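Local coordinates for protein multicopper oxidase (Pseudomonas thermotolerans, PDB 6VOW) that probably couples the one-electron oxidation of phenolic, laccase-type substrates to the reduction of dioxygen to water at its copper centres, at residues D318-F329 with H375-A384; E240-G248 with P253-W261. One frame throughout, in Å; residues are numbered along the deposited sequence.

Overall arrangement
Both contacts pair strands of the beta sandwiches that make up a multicopper oxidase, but they belong to different sheets. Contact 2 closes first along the chain, joining a hairpin in the sheet that ends at strand 249-255 to the segment that crosses into a second sheet; contact 1 forms the parallel edge of a later sheet. Their centres lie 26 Å apart and their nearest atoms about 10 Å, without touching. The side chain of Asn382 in contact 1 is about 7 Å from a bound copper ion and that of Phe329 about 12 Å from the Cu-O-Cu linkage; the side chain of Asp247 in contact 2 is about 10 Å from that linkage. Neither contact supplies a copper ligand.

Contact 1. Residues D318-F329 with H375-A384; sequences DLSIAETLSFRF and HYIFELRNLA
The carbonyl oxygen of Phe329 receives the amide of Leu383, N to O 2.6 Å, at the far end of a run of backbone bonds that ties strand 323-329 parallel to strand 375-382. Glu323, Leu325, Phe327 and Phe329 each donate to one residue of 375-384 and accept from the residue two places on. On the aromatic face, Phe327 brings CE1 over one face of the Phe378 ring, 3.4 Å from CD2, with the planes 52° apart. Leu325 CD1 meets Tyr376 CD2 at 3.6 Å, and Phe329 CE2 reaches Leu380 CD2. The other face is more polar: Glu379 holds CG anti to the backbone N (chi1 -166°) and is extended beyond it, bringing OE1 to a weak 2.9 Å hydrogen bond from Ser326 OG. Arg328 and Arg381 lie side by side, pointing the same way, which brings like charges close (Arg328 NE to Arg381 NH1 4.6 Å); Glu379 offers Arg381 a long salt bridge. Near the start, Ile377 CD1 touches both Ala322 CB, at 3.6 Å, and Leu319 CD2. Asn382, held through ND2 by Gly418 O and Tyr386 O, touches the copper ligand His388. Strand 323-329 is an edge strand of this cupredoxin-type sheet, while strand 375-382 also bonds to strand 422-428; the aromatic face packs on strand 368-370 and on Phe437, whose ring meets Phe327 edge-to-face.

Contact 2. Residues E240-G248 with P253-W261; sequences EARLYALDG and PRPLGKEYW
Pro253 sets the CB-CG side of its ring over one face of Tyr244, CG 3.7 Å from the ring centroid and close to the ring normal, a CH-pi contact. Beside it, Leu243 and Arg254 form an antiparallel hydrogen-bonded pair: Leu243 N gives to Arg254 O at 2.6 Å, and Arg254 N returns a longer bond to Leu243 O. Beyond the Arg242-Pro255 pair, Leu256 N donates almost straight to Ala241 O (2.7 Å, 173° at the hydrogen). Strands 240-246 and 249-255 thus make a beta hairpin at the edge of their sheet, and the chain then passes to strand 260-262 of a second sheet, consistent with a cupredoxin-type beta sandwich. There Tyr260 has CG anti to its amide nitrogen (chi1 -176°); Leu243 CD1 approaches its ring obliquely, 3.7 Å from Tyr260 CD2, and Leu246 CD2 lies 3.6 Å from Tyr260 OH. In the next shell Tyr244 OH bonds Pro306 O, and Arg242 makes a cation-pi contact with Trp305. The buried Asp247 carboxylate is gripped by Arg267 N at OD1 and Thr412 OG1 at OD2. A water donates to Asp247 OD1 at 2.6 Å and also bonds Tyr260 OH, so it probably helps to fix the phenol beside the apolar Leu243 and Leu246.

Contact 1. Residues D318-F329 with H375-A384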
loop_
_atom_site.group_PDB
_atom_site.type_symbol
_atom_site.label_atom_id
_atom_site.label_comp_id
_atom_site.label_asym_id
_atom_site.label_seq_id
_atom_site.Cartn_x
_atom_site.Cartn_y
_atom_site.Cartn_z
ATOM N N ASP A 318 17.241 17.055 -5.163
ATOM C CA ASP A 318 18.059 18.275 -5.008
ATOM C C ASP A 318 17.064 19.456 -5.291
ATOM O O ASP A 318 16.787 19.785 -6.454
ATOM C CB ASP A 318 19.298 18.230 -6.012
ATOM C CG ASP A 318 19.935 19.612 -6.258
ATOM O OD1 ASP A 318 19.417 20.609 -5.715
ATOM O OD2 ASP A 318 20.971 19.716 -6.994
ATOM N N LEU A 319 16.539 20.059 -4.224
ATOM C CA LEU A 319 15.531 21.127 -4.342
ATOM C C LEU A 319 15.983 22.321 -5.146
ATOM O O LEU A 319 15.188 22.873 -5.895
ATOM C CB LEU A 319 15.010 21.590 -2.977
ATOM C CG LEU A 319 14.353 20.489 -2.126
ATOM C CD1 LEU A 319 13.395 21.100 -1.107
ATOM C CD2 LEU A 319 13.619 19.452 -2.975
ATOM N N SER A 320 17.247 22.724 -5.007
ATOM C CA SER A 320 17.728 23.899 -5.706
ATOM C C SER A 320 17.679 23.688 -7.232
ATOM O O SER A 320 17.514 24.661 -7.980
ATOM C CB SER A 320 19.137 24.268 -5.228
ATOM O OG SER A 320 19.954 23.106 -5.073
ATOM N N ILE A 321 17.800 22.448 -7.716
ATOM C CA ILE A 321 17.727 22.239 -9.175
ATOM C C ILE A 321 16.316 21.800 -9.691
ATOM O O ILE A 321 16.040 21.783 -10.915
ATOM C CB ILE A 321 18.923 21.378 -9.665
ATOM C CG1 ILE A 321 19.685 22.146 -10.757
ATOM C CG2 ILE A 321 18.520 19.951 -10.062
ATOM C CD1 ILE A 321 18.869 22.608 -11.962
ATOM N N ALA A 322 15.400 21.513 -8.766
ATOM C CA ALA A 322 14.091 20.987 -9.171
ATOM C C ALA A 322 13.151 22.013 -9.846
ATOM O O ALA A 322 13.243 23.221 -9.677
ATOM C CB ALA A 322 13.396 20.279 -8.019
ATOM N N GLU A 323 12.270 21.479 -10.665
ATOM C CA GLU A 323 11.297 22.232 -11.462
ATOM C C GLU A 323 9.926 21.823 -10.935
ATOM O O GLU A 323 9.718 20.622 -10.649
ATOM C CB GLU A 323 11.435 21.747 -12.895
ATOM C CG GLU A 323 10.686 22.448 -14.029
ATOM C CD GLU A 323 11.261 22.097 -15.420
ATOM O OE1 GLU A 323 10.524 22.262 -16.430
ATOM O OE2 GLU A 323 12.442 21.648 -15.521
ATOM N N THR A 324 8.992 22.779 -10.812
ATOM C CA THR A 324 7.689 22.392 -10.279
ATOM C C THR A 324 6.625 22.013 -11.326
ATOM O O THR A 324 6.547 22.585 -12.417
ATOM C CB THR A 324 7.143 23.397 -9.248
ATOM O OG1 THR A 324 8.098 23.561 -8.184
ATOM C CG2 THR A 324 5.802 22.876 -8.647
ATOM N N LEU A 325 5.849 20.986 -10.991
ATOM C CA LEU A 325 4.614 20.685 -11.691
ATOM C C LEU A 325 3.495 20.702 -10.700
ATOM O O LEU A 325 3.577 20.148 -9.603
ATOM C CB LEU A 325 4.624 19.332 -12.381
ATOM C CG LEU A 325 5.515 19.247 -13.628
ATOM C CD1 LEU A 325 6.996 19.343 -13.261
ATOM C CD2 LEU A 325 5.225 17.948 -14.388
ATOM N N SER A 326 2.416 21.346 -11.113
ATOM C CA SER A 326 1.305 21.462 -10.244
ATOM C C SER A 326 0.235 20.578 -10.760
ATOM O O SER A 326 0.001 20.491 -11.978
ATOM C CB SER A 326 0.830 22.875 -10.148
ATOM O OG SER A 326 0.301 22.978 -8.836
ATOM N N PHE A 327 -0.397 19.897 -9.824
ATOM C CA PHE A 327 -1.440 18.954 -10.133
ATOM C C PHE A 327 -2.668 19.338 -9.300
ATOM O O PHE A 327 -2.555 19.566 -8.064
ATOM C CB PHE A 327 -0.944 17.525 -9.841
ATOM C CG PHE A 327 0.146 17.052 -10.779
ATOM C CD1 PHE A 327 1.473 17.033 -10.383
ATOM C CD2 PHE A 327 -0.163 16.623 -12.053
ATOM C CE1 PHE A 327 2.469 16.580 -11.251
ATOM C CE2 PHE A 327 0.814 16.207 -12.930
ATOM C CZ PHE A 327 2.127 16.171 -12.542
ATOM N N ARG A 328 -3.820 19.444 -9.977
ATOM C CA ARG A 328 -5.115 19.757 -9.317
ATOM C C ARG A 328 -6.065 18.562 -9.247
ATOM O O ARG A 328 -6.453 18.027 -10.269
ATOM C CB ARG A 328 -5.818 20.922 -10.032
ATOM C CG ARG A 328 -5.023 22.236 -10.047
ATOM C CD ARG A 328 -5.723 23.297 -10.874
ATOM N NE ARG A 328 -6.157 22.805 -12.193
ATOM C CZ ARG A 328 -5.353 22.560 -13.236
ATOM N NH1 ARG A 328 -4.031 22.749 -13.184
ATOM N NH2 ARG A 328 -5.890 22.126 -14.366
ATOM N N PHE A 329 -6.471 18.183 -8.028
ATOM C CA PHE A 329 -7.423 17.071 -7.797
ATOM C C PHE A 329 -8.714 17.725 -7.212
ATOM O O PHE A 329 -8.596 18.335 -6.169
ATOM C CB PHE A 329 -6.839 15.985 -6.753
ATOM C CG PHE A 329 -5.384 15.564 -6.979
ATOM C CD1 PHE A 329 -5.075 14.334 -7.590
ATOM C CD2 PHE A 329 -4.311 16.363 -6.556
ATOM C CE1 PHE A 329 -3.747 13.940 -7.840
ATOM C CE2 PHE A 329 -2.971 15.975 -6.795
ATOM C CZ PHE A 329 -2.696 14.754 -7.427
ATOM N N HIS A 375 15.030 16.320 -11.839
ATOM C CA HIS A 375 14.585 16.565 -10.470
ATOM C C HIS A 375 13.356 17.506 -10.559
ATOM O O HIS A 375 13.413 18.559 -11.191
ATOM C CB HIS A 375 15.731 17.149 -9.659
ATOM C CG HIS A 375 16.860 16.175 -9.388
ATOM N ND1 HIS A 375 17.620 15.605 -10.385
ATOM C CD2 HIS A 375 17.369 15.709 -8.224
ATOM C CE1 HIS A 375 18.522 14.793 -9.854
ATOM N NE2 HIS A 375 18.393 14.851 -8.538
ATOM N N TYR A 376 12.250 17.064 -9.967
ATOM C CA TYR A 376 10.977 17.739 -10.057
ATOM C C TYR A 376 10.375 17.851 -8.689
ATOM O O TYR A 376 10.649 17.024 -7.799
ATOM C CB TYR A 376 10.032 16.978 -10.986
ATOM C CG TYR A 376 10.527 16.860 -12.388
ATOM C CD1 TYR A 376 11.229 15.754 -12.782
ATOM C CD2 TYR A 376 10.289 17.851 -13.330
ATOM C CE1 TYR A 376 11.718 15.634 -14.064
ATOM C CE2 TYR A 376 10.755 17.722 -14.635
ATOM C CZ TYR A 376 11.495 16.614 -14.970
ATOM O OH TYR A 376 11.988 16.424 -16.202
ATOM N N ILE A 377 9.585 18.909 -8.516
ATOM C CA ILE A 377 8.730 19.099 -7.343
ATOM C C ILE A 377 7.350 18.977 -7.920
ATOM O O ILE A 377 7.084 19.606 -8.944
ATOM C CB ILE A 377 8.739 20.536 -6.743
ATOM C CG1 ILE A 377 10.137 21.139 -6.592
ATOM C CG2 ILE A 377 7.950 20.587 -5.434
ATOM C CD1 ILE A 377 10.891 20.635 -5.410
ATOM N N PHE A 378 6.493 18.191 -7.265
ATOM C CA PHE A 378 5.069 18.082 -7.524
ATOM C C PHE A 378 4.359 18.799 -6.382
ATOM O O PHE A 378 4.514 18.419 -5.206
ATOM C CB PHE A 378 4.628 16.621 -7.541
ATOM C CG PHE A 378 5.008 15.871 -8.781
ATOM C CD1 PHE A 378 6.052 16.264 -9.637
ATOM C CD2 PHE A 378 4.309 14.734 -9.101
ATOM C CE1 PHE A 378 6.364 15.515 -10.777
ATOM C CE2 PHE A 378 4.615 13.996 -10.212
ATOM C CZ PHE A 378 5.632 14.384 -11.065
ATOM N N GLU A 379 3.631 19.860 -6.737
ATOM C CA GLU A 379 2.688 20.479 -5.855
ATOM C C GLU A 379 1.402 19.707 -6.004
ATOM O O GLU A 379 0.830 19.625 -7.096
ATOM C CB GLU A 379 2.436 21.941 -6.198
ATOM C CG GLU A 379 1.708 22.666 -5.045
ATOM C CD GLU A 379 1.280 24.099 -5.369
ATOM O OE1 GLU A 379 0.332 24.258 -6.192
ATOM O OE2 GLU A 379 1.857 25.064 -4.779
ATOM N N LEU A 380 0.939 19.139 -4.919
ATOM C CA LEU A 380 -0.278 18.332 -4.925
ATOM C C LEU A 380 -1.362 19.167 -4.279
ATOM O O LEU A 380 -1.253 19.414 -3.109
ATOM C CB LEU A 380 -0.042 17.058 -4.103
ATOM C CG LEU A 380 1.141 16.191 -4.523
ATOM C CD1 LEU A 380 1.137 14.949 -3.691
ATOM C CD2 LEU A 380 0.991 15.770 -5.946
ATOM N N ARG A 381 -2.350 19.646 -5.058
ATOM C CA ARG A 381 -3.469 20.525 -4.589
ATOM C C ARG A 381 -4.794 19.724 -4.555
ATOM O O ARG A 381 -5.317 19.341 -5.596
ATOM C CB ARG A 381 -3.685 21.772 -5.509
ATOM C CG ARG A 381 -2.415 22.581 -5.750
ATOM C CD ARG A 381 -2.571 23.547 -6.910
ATOM N NE ARG A 381 -3.608 24.518 -6.588
ATOM C CZ ARG A 381 -4.319 25.191 -7.470
ATOM N NH1 ARG A 381 -4.117 25.051 -8.781
ATOM N NH2 ARG A 381 -5.247 26.024 -7.031
ATOM N N ASN A 382 -5.333 19.464 -3.368
ATOM C CA ASN A 382 -6.659 18.806 -3.252
ATOM C C ASN A 382 -7.642 19.968 -3.225
ATOM O O ASN A 382 -7.749 20.706 -2.214
ATOM C CB ASN A 382 -6.715 17.993 -1.975
ATOM C CG ASN A 382 -7.921 17.037 -1.872
ATOM O OD1 ASN A 382 -8.781 16.975 -2.730
ATOM N ND2 ASN A 382 -7.971 16.284 -0.769
ATOM N N LEU A 383 -8.334 20.158 -4.350
ATOM C CA LEU A 383 -9.410 21.140 -4.450
ATOM C C LEU A 383 -10.755 20.509 -4.092
ATOM O O LEU A 383 -11.735 20.635 -4.840
ATOM C CB LEU A 383 -9.453 21.734 -5.849
ATOM C CG LEU A 383 -8.121 22.218 -6.427
ATOM C CD1 LEU A 383 -8.396 22.826 -7.801
ATOM C CD2 LEU A 383 -7.410 23.202 -5.515
ATOM N N ALA A 384 -10.802 19.840 -2.936
ATOM C CA ALA A 384 -12.042 19.249 -2.427
ATOM C C ALA A 384 -11.995 18.994 -0.921
ATOM O O ALA A 384 -10.949 19.141 -0.254
ATOM C CB ALA A 384 -12.413 17.983 -3.174
#

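Contact 2. Residues E240-G248 with P253-W261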
loop_
_atom_site.group_PDB
_atom_site.type_symbol
_atom_site.label_atom_id
_atom_site.label_comp_id
_atom_site.label_asym_id
_atom_site.label_seq_id
_atom_site.Cartn_x
_atom_site.Cartn_y
_atom_site.Cartn_z
ATOM N N GLU A 240 4.079 1.562 24.363
ATOM C CA GLU A 240 5.115 2.454 23.779
ATOM C C GLU A 240 5.276 1.995 22.384
ATOM O O GLU A 240 5.708 0.863 22.189
ATOM C CB GLU A 240 6.502 2.224 24.367
ATOM C CG GLU A 240 6.860 2.992 25.592
ATOM C CD GLU A 240 8.321 2.790 25.827
ATOM O OE1 GLU A 240 8.663 1.636 26.209
ATOM O OE2 GLU A 240 9.098 3.755 25.543
ATOM N N ALA A 241 4.999 2.846 21.419
ATOM C CA ALA A 241 5.066 2.443 20.021
ATOM C C ALA A 241 5.798 3.517 19.232
ATOM O O ALA A 241 5.614 4.711 19.463
ATOM C CB ALA A 241 3.659 2.149 19.472
ATOM N N ARG A 242 6.709 3.076 18.383
ATOM C CA ARG A 242 7.530 3.990 17.598
ATOM C C ARG A 242 7.451 3.662 16.141
ATOM O O ARG A 242 7.521 2.556 15.747
ATOM C CB ARG A 242 8.979 3.896 18.053
ATOM C CG ARG A 242 9.150 4.517 19.402
ATOM C CD ARG A 242 10.516 4.246 19.961
ATOM N NE ARG A 242 10.873 5.300 20.888
ATOM C CZ ARG A 242 11.812 6.248 20.691
ATOM N NH1 ARG A 242 12.553 6.309 19.566
ATOM N NH2 ARG A 242 12.021 7.170 21.643
ATOM N N LEU A 243 7.285 4.671 15.330
ATOM C CA LEU A 243 7.303 4.520 13.940
ATOM C C LEU A 243 8.762 4.407 13.505
ATOM O O LEU A 243 9.575 5.182 13.930
ATOM C CB LEU A 243 6.618 5.707 13.331
ATOM C CG LEU A 243 5.112 5.746 13.655
ATOM C CD1 LEU A 243 4.534 7.062 13.158
ATOM C CD2 LEU A 243 4.402 4.591 12.991
ATOM N N TYR A 244 9.058 3.409 12.688
ATOM C CA TYR A 244 10.412 3.243 12.123
ATOM C C TYR A 244 10.488 3.380 10.640
ATOM O O TYR A 244 11.600 3.588 10.071
ATOM C CB TYR A 244 10.956 1.893 12.467
ATOM C CG TYR A 244 11.700 1.841 13.776
ATOM C CD1 TYR A 244 11.063 2.153 14.956
ATOM C CD2 TYR A 244 13.034 1.565 13.815
ATOM C CE1 TYR A 244 11.737 2.118 16.174
ATOM C CE2 TYR A 244 13.736 1.525 14.989
ATOM C CZ TYR A 244 13.086 1.775 16.160
ATOM O OH TYR A 244 13.803 1.713 17.264
ATOM N N ALA A 245 9.356 3.185 9.986
ATOM C CA ALA A 245 9.278 3.367 8.548
ATOM C C ALA A 245 7.876 3.567 8.068
ATOM O O ALA A 245 6.934 2.970 8.602
ATOM C CB ALA A 245 9.814 2.147 7.841
ATOM N N LEU A 246 7.778 4.318 6.980
ATOM C CA LEU A 246 6.473 4.640 6.326
ATOM C C LEU A 246 6.524 4.358 4.835
ATOM O O LEU A 246 7.422 4.907 4.081
ATOM C CB LEU A 246 6.115 6.084 6.537
ATOM C CG LEU A 246 6.377 6.729 7.868
ATOM C CD1 LEU A 246 6.166 8.268 7.765
ATOM C CD2 LEU A 246 5.517 6.072 8.933
ATOM N N ASP A 247 5.604 3.476 4.418
ATOM C CA ASP A 247 5.402 3.159 3.015
ATOM C C ASP A 247 6.738 2.625 2.460
ATOM O O ASP A 247 7.227 3.039 1.427
ATOM C CB ASP A 247 4.886 4.412 2.299
ATOM C CG ASP A 247 3.684 5.059 3.055
ATOM O OD1 ASP A 247 2.736 4.362 3.374
ATOM O OD2 ASP A 247 3.738 6.249 3.408
ATOM N N GLY A 248 7.295 1.687 3.211
ATOM C CA GLY A 248 8.558 0.964 2.857
ATOM C C GLY A 248 9.858 1.766 2.912
ATOM O O GLY A 248 10.861 1.373 2.299
ATOM N N PRO A 253 13.289 7.175 13.876
ATOM C CA PRO A 253 12.208 6.708 14.702
ATOM C C PRO A 253 11.614 7.795 15.592
ATOM O O PRO A 253 12.359 8.598 16.106
ATOM C CB PRO A 253 12.826 5.569 15.517
ATOM C CG PRO A 253 14.009 5.191 14.775
ATOM C CD PRO A 253 14.495 6.362 14.034
ATOM N N ARG A 254 10.295 7.725 15.791
ATOM C CA ARG A 254 9.416 8.769 16.388
ATOM C C ARG A 254 8.308 7.989 17.086
ATOM O O ARG A 254 7.829 6.952 16.500
ATOM C CB ARG A 254 8.758 9.484 15.215
ATOM C CG ARG A 254 8.498 10.928 15.342
ATOM C CD ARG A 254 8.083 11.509 13.963
ATOM N NE ARG A 254 6.890 10.980 13.236
ATOM C CZ ARG A 254 6.772 11.006 11.885
ATOM N NH1 ARG A 254 7.753 11.462 11.086
ATOM N NH2 ARG A 254 5.680 10.568 11.286
ATOM N N PRO A 255 7.860 8.440 18.288
ATOM C CA PRO A 255 6.674 7.784 18.898
ATOM C C PRO A 255 5.492 7.849 17.976
ATOM O O PRO A 255 5.350 8.823 17.214
ATOM C CB PRO A 255 6.369 8.632 20.177
ATOM C CG PRO A 255 7.694 9.285 20.503
ATOM C CD PRO A 255 8.415 9.501 19.166
ATOM N N LEU A 256 4.666 6.814 18.033
ATOM C CA LEU A 256 3.380 6.814 17.400
ATOM C C LEU A 256 2.647 8.099 17.759
ATOM O O LEU A 256 2.255 8.831 16.875
ATOM C CB LEU A 256 2.544 5.641 17.837
ATOM C CG LEU A 256 1.194 5.608 17.157
ATOM C CD1 LEU A 256 1.190 5.514 15.632
ATOM C CD2 LEU A 256 0.540 4.381 17.700
ATOM N N GLY A 257 2.539 8.390 19.048
ATOM C CA GLY A 257 1.622 9.397 19.541
ATOM C C GLY A 257 0.175 8.898 19.394
ATOM O O GLY A 257 -0.128 7.679 19.456
ATOM N N LYS A 258 -0.707 9.864 19.160
ATOM C CA LYS A 258 -2.166 9.717 19.282
ATOM C C LYS A 258 -2.713 8.834 18.194
ATOM O O LYS A 258 -3.493 7.926 18.462
ATOM C CB LYS A 258 -2.851 11.105 19.216
ATOM C CG LYS A 258 -4.406 11.145 19.289
ATOM C CD LYS A 258 -5.058 10.209 20.309
ATOM C CE LYS A 258 -4.572 10.421 21.747
ATOM N NZ LYS A 258 -5.484 11.254 22.588
ATOM N N GLU A 259 -2.321 9.097 16.955
ATOM C CA GLU A 259 -2.853 8.266 15.902
ATOM C C GLU A 259 -2.001 8.322 14.683
ATOM O O GLU A 259 -1.197 9.229 14.503
ATOM C CB GLU A 259 -4.340 8.596 15.599
ATOM C CG GLU A 259 -4.616 10.073 15.388
ATOM C CD GLU A 259 -6.083 10.347 15.084
ATOM O OE1 GLU A 259 -6.986 9.535 15.441
ATOM O OE2 GLU A 259 -6.303 11.402 14.466
ATOM N N TYR A 260 -2.072 7.299 13.879
ATOM C CA TYR A 260 -1.439 7.417 12.574
ATOM C C TYR A 260 -2.513 7.116 11.523
ATOM O O TYR A 260 -3.182 6.105 11.622
ATOM C CB TYR A 260 -0.246 6.479 12.479
ATOM C CG TYR A 260 0.461 6.663 11.180
ATOM C CD1 TYR A 260 0.043 5.976 10.038
ATOM C CD2 TYR A 260 1.552 7.530 11.069
ATOM C CE1 TYR A 260 0.693 6.138 8.833
ATOM C CE2 TYR A 260 2.183 7.671 9.888
ATOM C CZ TYR A 260 1.750 6.944 8.763
ATOM O OH TYR A 260 2.361 7.136 7.536
ATOM N N TRP A 261 -2.658 7.975 10.539
ATOM C CA TRP A 261 -3.683 7.798 9.489
ATOM C C TRP A 261 -3.112 6.960 8.375
ATOM O O TRP A 261 -2.327 7.451 7.527
ATOM C CB TRP A 261 -4.144 9.151 8.923
ATOM C CG TRP A 261 -5.012 9.948 9.881
ATOM C CD1 TRP A 261 -4.798 10.131 11.203
ATOM C CD2 TRP A 261 -6.210 10.658 9.577
ATOM N NE1 TRP A 261 -5.753 10.912 11.743
ATOM C CE2 TRP A 261 -6.655 11.244 10.774
ATOM C CE3 TRP A 261 -6.965 10.828 8.425
ATOM C CZ2 TRP A 261 -7.803 12.028 10.847
ATOM C CZ3 TRP A 261 -8.112 11.592 8.483
ATOM C CH2 TRP A 261 -8.525 12.187 9.687
HETATM O O HOH W 1 2.295 5.007 5.896
#